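PDB 5OAW: phosphoacetylglucosamine mutase from Aspergillus lentulus, which catalyses the interconversion of N-acetylglucosamine 6-phosphate and N-acetylglucosamine 1-phosphate, a phosphomutase reaction that uses magnesium and a phosphoserine. Local coordinates for residues 85-90 / 362-367; 306-311 / 448-453; 337-342 / 514-519; 461-466 / 531-536. One frame throughout, in Å; residues are numbered along the deposited sequence.

Along the chain the first three contacts interlock, their segments alternating, whereas interaction 4 opens after interactions 1 and 2 close but alternates with interaction 3. Interaction 1 joins the loop 85-90 of domain I to helix 363-370 of domain III at the sugar end of the substrate. Interaction 3, centred about 22 Å away, brings domain III against the C-terminal sheet at the phosphate end, and the two touch through Leu366 and Thr337. Interaction 2, centred about 16 Å from interaction 3, ties helix 306-323 to helix 446-450. Interaction 4, centred about 15 Å from interaction 3, backs the same C-terminal sheet, whose strands 513-518 and 458-463 are neighbours. Three domains thus meet around one ligand.

Interaction 1 (85-90 / 362-367); sequences GEMLEA and GVKHLH. With 16G (2-acetamido-2-deoxy-6-O-phosphono-alpha-D-glucopyranose), chain D.
Met87 packs between Val363 and Lys364 at the inter-domain cleft of this phosphohexomutase fold, where a domain I loop faces the first turn of helix 363-370. On one side Lys364 lies across it, with its CE 3.4 Å from Met87 CB. On the other, Val363 CG2 lies 3.2 Å from Met87 SD, closer than ordinary packing and so to be read with caution; these two side chains cross at about a right angle. Met87 turns at its last torsion (chi3 56°), which brings CE over to the acetamido methyl of the substrate, 3.7 Å from C8. On the same group, Val363 N donates to the acetamido oxygen O7 at 3.1 Å with an N-H...O angle of 152°, so backbone and side chains of the two domains grip the N-acetyl arm together. Gly362, the helix N-cap residue, adds its CA beside O3 of the sugar.

The contact thins at the exposed Glu89 and Ala90, although Ala90 N is 3.7 Å from Lys364 NZ. Bends at chi2 and chi4 carry that ammonium group to the loop backbone. The single hydrogen bond between the segments runs from Lys364 NZ to Leu88 O at 2.8 Å, with the donor standing 42° above the carbonyl plane.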
loop_
_atom_site.group_PDB
_atom_site.type_symbol
_atom_site.label_atom_id
_atom_site.label_comp_id
_atom_site.label_asym_id
_atom_site.label_seq_id
_atom_site.Cartn_x
_atom_site.Cartn_y
_atom_site.Cartn_z
ATOM N N GLY A 85 0.010 -8.579 10.435
ATOM C CA GLY A 85 -0.263 -8.201 9.067
ATOM C C GLY A 85 0.670 -7.121 8.534
ATOM O O GLY A 85 0.398 -6.578 7.474
ATOM N N GLU A 86 1.751 -6.797 9.257
ATOM C CA GLU A 86 2.724 -5.791 8.784
ATOM C C GLU A 86 3.666 -6.487 7.837
ATOM O O GLU A 86 3.824 -7.712 7.900
ATOM C CB GLU A 86 3.574 -5.127 9.901
ATOM C CG GLU A 86 3.141 -5.290 11.352
ATOM C CD GLU A 86 3.663 -6.577 11.980
ATOM O OE1 GLU A 86 3.101 -7.648 11.684
ATOM O OE2 GLU A 86 4.618 -6.522 12.786
ATOM N N MET A 87 4.304 -5.707 6.970
ATOM C CA MET A 87 5.371 -6.234 6.132
ATOM C C MET A 87 6.512 -6.669 7.029
ATOM O O MET A 87 6.661 -6.138 8.140
ATOM C CB MET A 87 5.861 -5.178 5.159
ATOM C CG MET A 87 4.887 -4.809 4.050
ATOM S SD MET A 87 5.271 -3.194 3.332
ATOM C CE MET A 87 6.987 -3.379 2.813
ATOM N N LEU A 88 7.315 -7.620 6.553
ATOM C CA LEU A 88 8.398 -8.174 7.353
ATOM C C LEU A 88 9.218 -7.088 8.015
ATOM O O LEU A 88 9.593 -6.119 7.358
ATOM C CB LEU A 88 9.315 -9.033 6.498
ATOM C CG LEU A 88 10.377 -9.838 7.237
ATOM C CD1 LEU A 88 9.744 -10.935 8.089
ATOM C CD2 LEU A 88 11.346 -10.426 6.229
ATOM N N GLU A 89 9.468 -7.253 9.319
ATOM C CA GLU A 89 10.381 -6.394 10.082
ATOM C C GLU A 89 11.692 -6.199 9.307
ATOM O O GLU A 89 12.285 -7.172 8.830
ATOM C CB GLU A 89 10.648 -7.013 11.460
ATOM C CG GLU A 89 11.362 -6.114 12.465
ATOM C CD GLU A 89 11.920 -6.896 13.646
ATOM O OE1 GLU A 89 13.164 -6.970 13.774
ATOM O OE2 GLU A 89 11.122 -7.453 14.439
ATOM N N ALA A 90 12.116 -4.940 9.179
ATOM C CA ALA A 90 13.253 -4.536 8.322
ATOM C C ALA A 90 14.553 -5.335 8.525
ATOM O O ALA A 90 15.180 -5.747 7.541
ATOM C CB ALA A 90 13.508 -3.040 8.453
ATOM N N GLY A 362 8.375 5.372 1.481
ATOM C CA GLY A 362 8.394 3.946 1.855
ATOM C C GLY A 362 7.315 3.666 2.877
ATOM O O GLY A 362 7.276 4.306 3.935
ATOM N N VAL A 363 6.437 2.713 2.560
ATOM C CA VAL A 363 5.225 2.467 3.357
ATOM C C VAL A 363 5.509 2.202 4.836
ATOM O O VAL A 363 4.753 2.666 5.698
ATOM C CB VAL A 363 4.293 1.373 2.769
ATOM C CG1 VAL A 363 3.975 1.631 1.295
ATOM C CG2 VAL A 363 4.885 -0.000 2.930
ATOM N N LYS A 364 6.618 1.508 5.108
ATOM C CA LYS A 364 7.094 1.278 6.475
ATOM C C LYS A 364 7.177 2.556 7.281
ATOM O O LYS A 364 6.622 2.627 8.380
ATOM C CB LYS A 364 8.461 0.613 6.478
ATOM C CG LYS A 364 8.453 -0.750 7.103
ATOM C CD LYS A 364 8.187 -1.844 6.082
ATOM C CE LYS A 364 8.003 -3.162 6.804
ATOM N NZ LYS A 364 9.063 -3.404 7.827
ATOM N N HIS A 365 7.830 3.570 6.712
ATOM C CA HIS A 365 7.997 4.845 7.388
ATOM C C HIS A 365 6.683 5.600 7.592
ATOM O O HIS A 365 6.510 6.263 8.621
ATOM C CB HIS A 365 9.038 5.709 6.671
ATOM C CG HIS A 365 10.357 5.025 6.485
ATOM N ND1 HIS A 365 11.152 4.633 7.543
ATOM C CD2 HIS A 365 11.011 4.645 5.361
ATOM C CE1 HIS A 365 12.238 4.045 7.078
ATOM N NE2 HIS A 365 12.181 4.045 5.757
ATOM N N LEU A 366 5.760 5.502 6.635
ATOM C CA LEU A 366 4.490 6.209 6.775
ATOM C C LEU A 366 3.623 5.510 7.813
ATOM O O LEU A 366 3.027 6.178 8.656
ATOM C CB LEU A 366 3.740 6.359 5.447
ATOM C CG LEU A 366 4.268 7.210 4.292
ATOM C CD1 LEU A 366 3.159 7.449 3.304
ATOM C CD2 LEU A 366 4.723 8.559 4.779
ATOM N N HIS A 367 3.571 4.171 7.744
ATOM C CA HIS A 367 2.863 3.341 8.730
ATOM C C HIS A 367 3.397 3.602 10.144
ATOM O O HIS A 367 2.615 3.827 11.080
ATOM C CB HIS A 367 2.983 1.855 8.390
ATOM C CG HIS A 367 1.902 1.012 8.983
ATOM N ND1 HIS A 367 1.734 0.859 10.340
ATOM C CD2 HIS A 367 0.937 0.263 8.399
ATOM C CE1 HIS A 367 0.701 0.067 10.567
ATOM N NE2 HIS A 367 0.197 -0.304 9.407
HETATM C C1 16G D . 8.428 1.417 -2.976
HETATM C C2 16G D . 7.592 1.697 -1.702
HETATM C C3 16G D . 6.709 2.937 -1.844
HETATM C C4 16G D . 7.500 4.130 -2.399
HETATM C C5 16G D . 8.264 3.776 -3.676
HETATM C C6 16G D . 9.190 4.917 -3.982
HETATM C C7 16G D . 6.812 -0.098 -0.202
HETATM C C8 16G D . 5.934 -1.359 -0.106
HETATM N N2 16G D . 6.783 0.506 -1.392
HETATM O O1 16G D . 7.606 0.882 -4.017
HETATM O O3 16G D . 6.224 3.321 -0.558
HETATM O O4 16G D . 6.596 5.172 -2.668
HETATM O O5 16G D . 9.117 2.595 -3.506
HETATM O O6 16G D . 9.988 4.579 -5.086
HETATM O O7 16G D . 7.447 0.331 0.771
HETATM P P 16G D . 11.339 5.341 -5.331
HETATM O O1P 16G D . 11.869 4.753 -6.694
HETATM O O2P 16G D . 10.894 6.886 -5.623
HETATM O O3P 16G D . 12.356 5.199 -4.239
#

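Interaction 2 (306-311 / 448-453); sequences GDRIAT and EWLATY
Arg308 NH2 donates to Tyr453 O at 2.6 Å, with an N-H...O angle of 154°, and the carbonyl oxygen lies close to the guanidinium plane. The same flat group is sandwiched. One face rests on the Tyr453 ring, CZ standing 3.8 Å from the ring centroid with the planes only 13° apart, which satisfies both the stacking and the cation-pi criteria. Over the opposite face comes Leu450 CD2, 3.5 Å from NH1, while Thr452 CG2 borders the edge. Tyr453 thus holds the arginine twice, by its ring and by its own backbone carbonyl. The arginine reaches this slot through a bend at chi2 (90°), which swings the chain toward the turn that follows helix 446-450.

That turn, a type I beta turn from Leu450 to Tyr453, packs against the first turns of helix 306-323 in domain III, with helix 342-351 also touching Tyr453 and Thr311.

A second set of bonds secures the backbone and the ring ends. Trp449 NE1 donates to Arg308 O at 3.1 Å; the oxygen sits in the indole plane, but the donor stands well above the carbonyl plane. Beyond it, Trp449 CH2 packs on Ile309 CG1. At the far end of the tyrosine, its OH is hydrogen-bonded to Thr311 OG1 at 3.1 Å, the threonine oxygen approaching at the ring edge.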
loop_
_atom_site.group_PDB
_atom_site.type_symbol
_atom_site.label_atom_id
_atom_site.label_comp_id
_atom_site.label_asym_id
_atom_site.label_seq_id
_atom_site.Cartn_x
_atom_site.Cartn_y
_atom_site.Cartn_z
ATOM N N GLY A 306 -3.829 9.431 -4.395
ATOM C CA GLY A 306 -3.701 9.093 -2.975
ATOM C C GLY A 306 -3.689 10.266 -2.011
ATOM O O GLY A 306 -4.333 10.228 -0.967
ATOM N N ASP A 307 -2.963 11.322 -2.365
ATOM C CA ASP A 307 -2.924 12.531 -1.552
ATOM C C ASP A 307 -4.263 13.238 -1.467
ATOM O O ASP A 307 -4.579 13.857 -0.452
ATOM C CB ASP A 307 -1.822 13.452 -2.030
ATOM C CG ASP A 307 -0.468 12.999 -1.543
ATOM O OD1 ASP A 307 -0.313 12.866 -0.301
ATOM O OD2 ASP A 307 0.433 12.755 -2.388
ATOM N N ARG A 308 -5.052 13.094 -2.522
ATOM C CA ARG A 308 -6.412 13.596 -2.574
ATOM C C ARG A 308 -7.391 12.733 -1.745
ATOM O O ARG A 308 -8.340 13.246 -1.129
ATOM C CB ARG A 308 -6.831 13.670 -4.041
ATOM C CG ARG A 308 -7.608 14.907 -4.384
ATOM C CD ARG A 308 -6.728 16.059 -4.821
ATOM N NE ARG A 308 -7.418 17.278 -4.427
ATOM C CZ ARG A 308 -7.366 18.448 -5.050
ATOM N NH1 ARG A 308 -6.638 18.631 -6.147
ATOM N NH2 ARG A 308 -8.066 19.442 -4.550
ATOM N N ILE A 309 -7.166 11.421 -1.740
ATOM C CA ILE A 309 -7.902 10.514 -0.851
ATOM C C ILE A 309 -7.538 10.793 0.616
ATOM O O ILE A 309 -8.415 10.810 1.495
ATOM C CB ILE A 309 -7.663 9.022 -1.210
ATOM C CG1 ILE A 309 -8.176 8.725 -2.631
ATOM C CG2 ILE A 309 -8.363 8.114 -0.205
ATOM C CD1 ILE A 309 -7.560 7.492 -3.281
ATOM N N ALA A 310 -6.246 11.017 0.865
ATOM C CA ALA A 310 -5.743 11.393 2.189
ATOM C C ALA A 310 -6.462 12.608 2.758
ATOM O O ALA A 310 -6.906 12.565 3.890
ATOM C CB ALA A 310 -4.237 11.630 2.151
ATOM N N THR A 311 -6.608 13.662 1.960
ATOM C CA THR A 311 -7.248 14.898 2.433
ATOM C C THR A 311 -8.747 14.723 2.593
ATOM O O THR A 311 -9.325 15.258 3.536
ATOM C CB THR A 311 -6.930 16.141 1.567
ATOM O OG1 THR A 311 -7.235 15.873 0.194
ATOM C CG2 THR A 311 -5.456 16.516 1.691
ATOM N N GLU A 448 -16.833 18.607 -6.627
ATOM C CA GLU A 448 -16.777 19.267 -5.322
ATOM C C GLU A 448 -15.628 18.751 -4.467
ATOM O O GLU A 448 -15.139 19.465 -3.590
ATOM C CB GLU A 448 -18.100 19.087 -4.578
ATOM C CG GLU A 448 -19.239 19.944 -5.126
ATOM C CD GLU A 448 -20.612 19.358 -4.842
ATOM O OE1 GLU A 448 -20.803 18.135 -5.033
ATOM O OE2 GLU A 448 -21.517 20.115 -4.432
ATOM N N TRP A 449 -15.212 17.506 -4.716
ATOM C CA TRP A 449 -14.035 16.928 -4.069
ATOM C C TRP A 449 -12.771 17.627 -4.599
ATOM O O TRP A 449 -11.969 18.120 -3.817
ATOM C CB TRP A 449 -14.011 15.400 -4.250
ATOM C CG TRP A 449 -12.795 14.671 -3.734
ATOM C CD1 TRP A 449 -11.808 15.162 -2.920
ATOM C CD2 TRP A 449 -12.473 13.295 -3.958
ATOM N NE1 TRP A 449 -10.880 14.187 -2.648
ATOM C CE2 TRP A 449 -11.264 13.027 -3.266
ATOM C CE3 TRP A 449 -13.087 12.257 -4.678
ATOM C CZ2 TRP A 449 -10.646 11.765 -3.286
ATOM C CZ3 TRP A 449 -12.476 11.006 -4.693
ATOM C CH2 TRP A 449 -11.259 10.771 -4.002
ATOM N N LEU A 450 -12.626 17.691 -5.915
ATOM C CA LEU A 450 -11.536 18.432 -6.567
ATOM C C LEU A 450 -11.445 19.921 -6.157
ATOM O O LEU A 450 -10.343 20.433 -5.953
ATOM C CB LEU A 450 -11.707 18.364 -8.085
ATOM C CG LEU A 450 -10.581 18.171 -9.099
ATOM C CD1 LEU A 450 -10.880 19.145 -10.228
ATOM C CD2 LEU A 450 -9.159 18.351 -8.571
ATOM N N ALA A 451 -12.601 20.588 -6.037
ATOM C CA ALA A 451 -12.699 22.026 -5.725
ATOM C C ALA A 451 -12.262 22.406 -4.303
ATOM O O ALA A 451 -12.072 23.591 -3.994
ATOM C CB ALA A 451 -14.115 22.531 -5.998
ATOM N N THR A 452 -12.090 21.398 -3.454
ATOM C CA THR A 452 -11.705 21.556 -2.047
ATOM C C THR A 452 -10.371 22.328 -1.817
ATOM O O THR A 452 -10.169 22.935 -0.761
ATOM C CB THR A 452 -11.724 20.162 -1.364
ATOM O OG1 THR A 452 -12.012 20.287 0.027
ATOM C CG2 THR A 452 -10.423 19.388 -1.572
ATOM N N TYR A 453 -9.473 22.268 -2.805
ATOM C CA TYR A 453 -8.265 23.093 -2.902
ATOM C C TYR A 453 -7.671 22.914 -4.300
ATOM O O TYR A 453 -8.024 21.984 -5.017
ATOM C CB TYR A 453 -7.229 22.755 -1.812
ATOM C CG TYR A 453 -6.698 21.319 -1.801
ATOM C CD1 TYR A 453 -5.596 20.942 -2.593
ATOM C CD2 TYR A 453 -7.272 20.344 -0.967
ATOM C CE1 TYR A 453 -5.099 19.633 -2.567
ATOM C CE2 TYR A 453 -6.786 19.035 -0.933
ATOM C CZ TYR A 453 -5.700 18.682 -1.732
ATOM O OH TYR A 453 -5.222 17.386 -1.696
#

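Interaction 3 (337-342 / 514-519); sequences TAYANG and RVYAEA. With 16G (2-acetamido-2-deoxy-6-O-phosphono-alpha-D-glucopyranose), chain D.
Tyr339 OH of domain III lies 3.6 Å from CB of Arg514, the arginine that binds the substrate phosphate, and the two side chains cross at about a right angle. Arg514 NE donates to O2P at 2.7 Å and NH2 to O1P at 2.9 Å. An extended run from CG to NE (chi3 -174°) carries the guanidinium to the phosphate, which it meets edge-on, with the phosphorus in its plane. A water bonded to the Tyr339 hydroxyl also donates weakly to Arg514 O, while Arg505, another residue of the ligand pocket, gives the hydroxyl a further hydrogen bond.

The arginine sits on strand 513-518, the middle strand of the three-stranded antiparallel sheet in the C-terminal domain, and the loop 337-342 of domain III lies over one face of that sheet. Tyr339 turns its edge to the face of Tyr516 in an offset edge-to-face pair, with planes at 80°, and its CD2 reaches Tyr516 CB at 3.8 Å.

Further out, Glu518 fixes the end of the loop. Its OE1 accepts from Gly342 N at 2.9 Å, nearly straight at 173° and on the syn side, and from Tyr516 OH on the anti side. Asn341 OD1 caps helix 342-351 by accepting from Ser343 N, while its ND2 is bonded to Leu456 O. Arg501 forms a salt bridge to Glu518 OE2.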
loop_
_atom_site.group_PDB
_atom_site.type_symbol
_atom_site.label_atom_id
_atom_site.label_comp_id
_atom_site.label_asym_id
_atom_site.label_seq_id
_atom_site.Cartn_x
_atom_site.Cartn_y
_atom_site.Cartn_z
ATOM N N THR A 337 4.557 12.195 2.437
ATOM C CA THR A 337 5.938 12.273 1.997
ATOM C C THR A 337 6.140 13.655 1.368
ATOM O O THR A 337 5.194 14.438 1.241
ATOM C CB THR A 337 6.312 11.179 0.973
ATOM O OG1 THR A 337 5.616 11.411 -0.257
ATOM C CG2 THR A 337 5.984 9.789 1.504
ATOM N N ALA A 338 7.373 13.931 0.958
ATOM C CA ALA A 338 7.739 15.185 0.301
ATOM C C ALA A 338 7.040 15.446 -1.052
ATOM O O ALA A 338 6.858 16.600 -1.449
ATOM C CB ALA A 338 9.244 15.215 0.135
ATOM N N TYR A 339 6.657 14.371 -1.743
ATOM C CA TYR A 339 5.956 14.442 -3.040
ATOM C C TYR A 339 4.525 14.958 -2.978
ATOM O O TYR A 339 3.962 15.347 -4.011
ATOM C CB TYR A 339 5.968 13.085 -3.715
ATOM C CG TYR A 339 7.342 12.621 -4.086
ATOM C CD1 TYR A 339 8.055 11.740 -3.250
ATOM C CD2 TYR A 339 7.968 13.092 -5.259
ATOM C CE1 TYR A 339 9.340 11.313 -3.589
ATOM C CE2 TYR A 339 9.252 12.673 -5.606
ATOM C CZ TYR A 339 9.935 11.788 -4.774
ATOM O OH TYR A 339 11.199 11.365 -5.116
ATOM N N ALA A 340 3.939 14.949 -1.777
ATOM C CA ALA A 340 2.608 15.484 -1.544
ATOM C C ALA A 340 2.578 16.937 -1.983
ATOM O O ALA A 340 3.451 17.733 -1.598
ATOM C CB ALA A 340 2.252 15.373 -0.072
ATOM N N ASN A 341 1.588 17.283 -2.802
ATOM C CA ASN A 341 1.470 18.648 -3.275
ATOM C C ASN A 341 1.370 19.614 -2.111
ATOM O O ASN A 341 0.577 19.395 -1.192
ATOM C CB ASN A 341 0.276 18.815 -4.192
ATOM C CG ASN A 341 0.374 20.074 -5.018
ATOM O OD1 ASN A 341 0.049 21.167 -4.550
ATOM N ND2 ASN A 341 0.852 19.931 -6.250
ATOM N N GLY A 342 2.170 20.679 -2.158
ATOM C CA GLY A 342 2.177 21.712 -1.118
ATOM C C GLY A 342 0.804 22.256 -0.747
ATOM O O GLY A 342 0.580 22.643 0.415
ATOM N N ARG A 514 15.423 11.201 -8.597
ATOM C CA ARG A 514 14.165 11.828 -8.924
ATOM C C ARG A 514 14.189 13.267 -8.457
ATOM O O ARG A 514 14.615 13.551 -7.332
ATOM C CB ARG A 514 13.017 11.126 -8.225
ATOM C CG ARG A 514 12.880 9.648 -8.488
ATOM C CD ARG A 514 11.466 9.236 -8.092
ATOM N NE ARG A 514 11.253 7.795 -8.160
ATOM C CZ ARG A 514 11.085 7.094 -9.283
ATOM N NH1 ARG A 514 11.119 7.682 -10.481
ATOM N NH2 ARG A 514 10.899 5.783 -9.202
ATOM N N VAL A 515 13.702 14.154 -9.330
ATOM C CA VAL A 515 13.462 15.558 -9.034
ATOM C C VAL A 515 11.963 15.791 -9.048
ATOM O O VAL A 515 11.262 15.418 -10.003
ATOM C CB VAL A 515 14.118 16.472 -10.104
ATOM C CG1 VAL A 515 13.787 17.943 -9.860
ATOM C CG2 VAL A 515 15.619 16.229 -10.177
ATOM N N TYR A 516 11.473 16.415 -7.988
ATOM C CA TYR A 516 10.120 16.938 -7.972
ATOM C C TYR A 516 10.199 18.441 -7.807
ATOM O O TYR A 516 11.033 18.936 -7.053
ATOM C CB TYR A 516 9.315 16.319 -6.826
ATOM C CG TYR A 516 7.975 16.972 -6.562
ATOM C CD1 TYR A 516 6.819 16.500 -7.182
ATOM C CD2 TYR A 516 7.856 18.044 -5.674
ATOM C CE1 TYR A 516 5.582 17.083 -6.925
ATOM C CE2 TYR A 516 6.630 18.643 -5.421
ATOM C CZ TYR A 516 5.499 18.161 -6.057
ATOM O OH TYR A 516 4.273 18.741 -5.825
ATOM N N ALA A 517 9.317 19.161 -8.503
ATOM C CA ALA A 517 9.170 20.591 -8.300
ATOM C C ALA A 517 7.730 21.042 -8.427
ATOM O O ALA A 517 6.958 20.497 -9.213
ATOM C CB ALA A 517 10.054 21.366 -9.262
ATOM N N GLU A 518 7.390 22.061 -7.661
ATOM C CA GLU A 518 6.089 22.693 -7.738
ATOM C C GLU A 518 6.282 24.196 -7.613
ATOM O O GLU A 518 7.234 24.668 -6.963
ATOM C CB GLU A 518 5.131 22.166 -6.636
ATOM C CG GLU A 518 5.540 22.504 -5.196
ATOM C CD GLU A 518 4.721 21.803 -4.110
ATOM O OE1 GLU A 518 4.066 20.768 -4.363
ATOM O OE2 GLU A 518 4.759 22.285 -2.967
ATOM N N ALA A 519 5.375 24.937 -8.238
ATOM C CA ALA A 519 5.346 26.394 -8.139
ATOM C C ALA A 519 3.920 26.869 -8.378
ATOM O O ALA A 519 3.041 26.047 -8.666
ATOM C CB ALA A 519 6.307 27.002 -9.140
HETATM C C1 16G D . 8.428 1.417 -2.976
HETATM C C2 16G D . 7.592 1.697 -1.702
HETATM C C3 16G D . 6.709 2.937 -1.844
HETATM C C4 16G D . 7.500 4.130 -2.399
HETATM C C5 16G D . 8.264 3.776 -3.676
HETATM C C6 16G D . 9.190 4.917 -3.982
HETATM C C7 16G D . 6.812 -0.098 -0.202
HETATM C C8 16G D . 5.934 -1.359 -0.106
HETATM N N2 16G D . 6.783 0.506 -1.392
HETATM O O1 16G D . 7.606 0.882 -4.017
HETATM O O3 16G D . 6.224 3.321 -0.558
HETATM O O4 16G D . 6.596 5.172 -2.668
HETATM O O5 16G D . 9.117 2.595 -3.506
HETATM O O6 16G D . 9.988 4.579 -5.086
HETATM O O7 16G D . 7.447 0.331 0.771
HETATM P P 16G D . 11.339 5.341 -5.331
HETATM O O1P 16G D . 11.869 4.753 -6.694
HETATM O O2P 16G D . 10.894 6.886 -5.623
HETATM O O3P 16G D . 12.356 5.199 -4.239
HETATM O O HOH W 1 12.265 13.795 -5.882
#

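Interaction 4 (461-466 / 531-536); sequences VRVEVA and RVANAV
Val463 is the hub of the apolar contacts, meeting the helix through both of its methyls. CG1 lies 3.8 Å from Val536 CG1, and CG2 lies 3.9 Å from Ala533 CB. The split follows from the first torsion of Val463: with chi1 at -174°, CG1 is trans to the backbone N while CG2 sits beside it, and the two branches diverge toward two positions about one helical turn apart. Ala533 and Val536 are three residues apart, so they stand on the same side of helix 522-539.

The flanking valines extend this apolar strip. Val461 CG2 approaches Ala533 CB at 4.2 Å, a looser touch, and Val465 CG1 comes equally near to Val536 CG1. Because Val461, Val463 and Val465 alternate with Arg462 and Glu464, the valines point toward the helix and the charged residues occupy the other side of the chain.

No polar bond joins the two segments; polar interactions lie within each one or lead to other parts of the domain. Arg462 NH1 pairs with Glu464 OE1 at 3.6 Å, and Arg462 NE makes a salt bridge to Glu510. Backbone bonds of Val461 to Val515 and of Val463 to Val513 join the edge strand to the middle of its sheet, whose Val513 and Val515 also touch Val536 and Val532.

The axes of strand 461-463 and helix 531-536 come within 9.3 Å and run nearly parallel, at 12°. This is the layered alpha/beta packing of the phosphohexomutase C-terminal domain, a TBP-like fold in which helices cover one face of an antiparallel sheet.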
loop_
_atom_site.group_PDB
_atom_site.type_symbol
_atom_site.label_atom_id
_atom_site.label_comp_id
_atom_site.label_asym_id
_atom_site.label_seq_id
_atom_site.Cartn_x
_atom_site.Cartn_y
_atom_site.Cartn_z
ATOM N N VAL A 461 10.592 14.457 -12.559
ATOM C CA VAL A 461 11.527 14.083 -13.598
ATOM C C VAL A 461 12.446 12.985 -13.083
ATOM O O VAL A 461 12.753 12.914 -11.886
ATOM C CB VAL A 461 12.187 15.334 -14.339
ATOM C CG1 VAL A 461 12.240 16.605 -13.486
ATOM C CG2 VAL A 461 13.533 15.028 -15.003
ATOM N N ARG A 462 12.817 12.094 -13.994
ATOM C CA ARG A 462 13.671 10.960 -13.721
ATOM C C ARG A 462 15.017 11.357 -14.277
ATOM O O ARG A 462 15.123 11.660 -15.450
ATOM C CB ARG A 462 13.110 9.701 -14.418
ATOM C CG ARG A 462 14.003 8.469 -14.326
ATOM C CD ARG A 462 13.568 7.366 -15.290
ATOM N NE ARG A 462 14.212 6.069 -15.010
ATOM C CZ ARG A 462 15.442 5.704 -15.391
ATOM N NH1 ARG A 462 16.229 6.525 -16.084
ATOM N NH2 ARG A 462 15.897 4.503 -15.075
ATOM N N VAL A 463 16.043 11.370 -13.440
ATOM C CA VAL A 463 17.346 11.890 -13.856
ATOM C C VAL A 463 18.396 10.804 -13.739
ATOM O O VAL A 463 18.904 10.515 -12.655
ATOM C CB VAL A 463 17.770 13.167 -13.067
ATOM C CG1 VAL A 463 19.053 13.756 -13.644
ATOM C CG2 VAL A 463 16.660 14.217 -13.074
ATOM N N GLU A 464 18.720 10.203 -14.874
ATOM C CA GLU A 464 19.755 9.187 -14.922
ATOM C C GLU A 464 21.105 9.824 -14.645
ATOM O O GLU A 464 21.492 10.811 -15.279
ATOM C CB GLU A 464 19.757 8.491 -16.273
ATOM C CG GLU A 464 20.171 7.030 -16.242
ATOM C CD GLU A 464 20.002 6.374 -17.600
ATOM O OE1 GLU A 464 19.201 5.424 -17.712
ATOM O OE2 GLU A 464 20.657 6.829 -18.567
ATOM N N VAL A 465 21.768 9.280 -13.635
ATOM C CA VAL A 465 23.153 9.590 -13.300
ATOM C C VAL A 465 23.900 8.263 -13.172
ATOM O O VAL A 465 23.287 7.191 -13.168
ATOM C CB VAL A 465 23.271 10.368 -11.964
ATOM C CG1 VAL A 465 22.498 11.680 -12.010
ATOM C CG2 VAL A 465 22.819 9.515 -10.782
ATOM N N ALA A 466 25.217 8.334 -13.077
ATOM C CA ALA A 466 25.996 7.207 -12.581
ATOM C C ALA A 466 27.069 7.799 -11.668
ATOM O O ALA A 466 27.891 8.594 -12.133
ATOM C CB ALA A 466 26.598 6.396 -13.725
ATOM N N ARG A 531 15.824 23.243 -14.221
ATOM C CA ARG A 531 17.055 23.793 -13.617
ATOM C C ARG A 531 17.653 22.836 -12.581
ATOM O O ARG A 531 18.845 22.502 -12.657
ATOM C CB ARG A 531 16.804 25.185 -13.040
ATOM C CG ARG A 531 16.366 26.171 -14.106
ATOM C CD ARG A 531 16.588 27.608 -13.698
ATOM N NE ARG A 531 15.827 28.483 -14.582
ATOM C CZ ARG A 531 16.212 29.690 -14.977
ATOM N NH1 ARG A 531 17.377 30.195 -14.586
ATOM N NH2 ARG A 531 15.421 30.386 -15.775
ATOM N N VAL A 532 16.811 22.349 -11.668
ATOM C CA VAL A 532 17.211 21.339 -10.672
ATOM C C VAL A 532 17.688 20.029 -11.337
ATOM O O VAL A 532 18.741 19.464 -10.969
ATOM C CB VAL A 532 16.080 21.075 -9.618
ATOM C CG1 VAL A 532 16.548 20.122 -8.523
ATOM C CG2 VAL A 532 15.607 22.385 -8.996
ATOM N N ALA A 533 16.936 19.560 -12.327
ATOM C CA ALA A 533 17.354 18.359 -13.073
ATOM C C ALA A 533 18.746 18.557 -13.668
ATOM O O ALA A 533 19.620 17.691 -13.504
ATOM C CB ALA A 533 16.341 17.982 -14.154
ATOM N N ASN A 534 18.953 19.708 -14.320
ATOM C CA ASN A 534 20.261 20.070 -14.893
ATOM C C ASN A 534 21.342 20.079 -13.814
ATOM O O ASN A 534 22.395 19.453 -13.988
ATOM C CB ASN A 534 20.190 21.420 -15.630
ATOM C CG ASN A 534 19.411 21.344 -16.937
ATOM O OD1 ASN A 534 19.224 20.272 -17.503
ATOM N ND2 ASN A 534 18.978 22.490 -17.431
ATOM N N ALA A 535 21.057 20.750 -12.689
ATOM C CA ALA A 535 21.981 20.802 -11.550
ATOM C C ALA A 535 22.336 19.410 -11.022
ATOM O O ALA A 535 23.485 19.166 -10.656
ATOM C CB ALA A 535 21.410 21.670 -10.446
ATOM N N VAL A 536 21.360 18.495 -11.034
ATOM C CA VAL A 536 21.551 17.105 -10.572
ATOM C C VAL A 536 22.461 16.299 -11.506
ATOM O O VAL A 536 23.382 15.598 -11.036
ATOM C CB VAL A 536 20.192 16.389 -10.340
ATOM C CG1 VAL A 536 20.357 14.881 -10.311
ATOM C CG2 VAL A 536 19.535 16.881 -9.052
#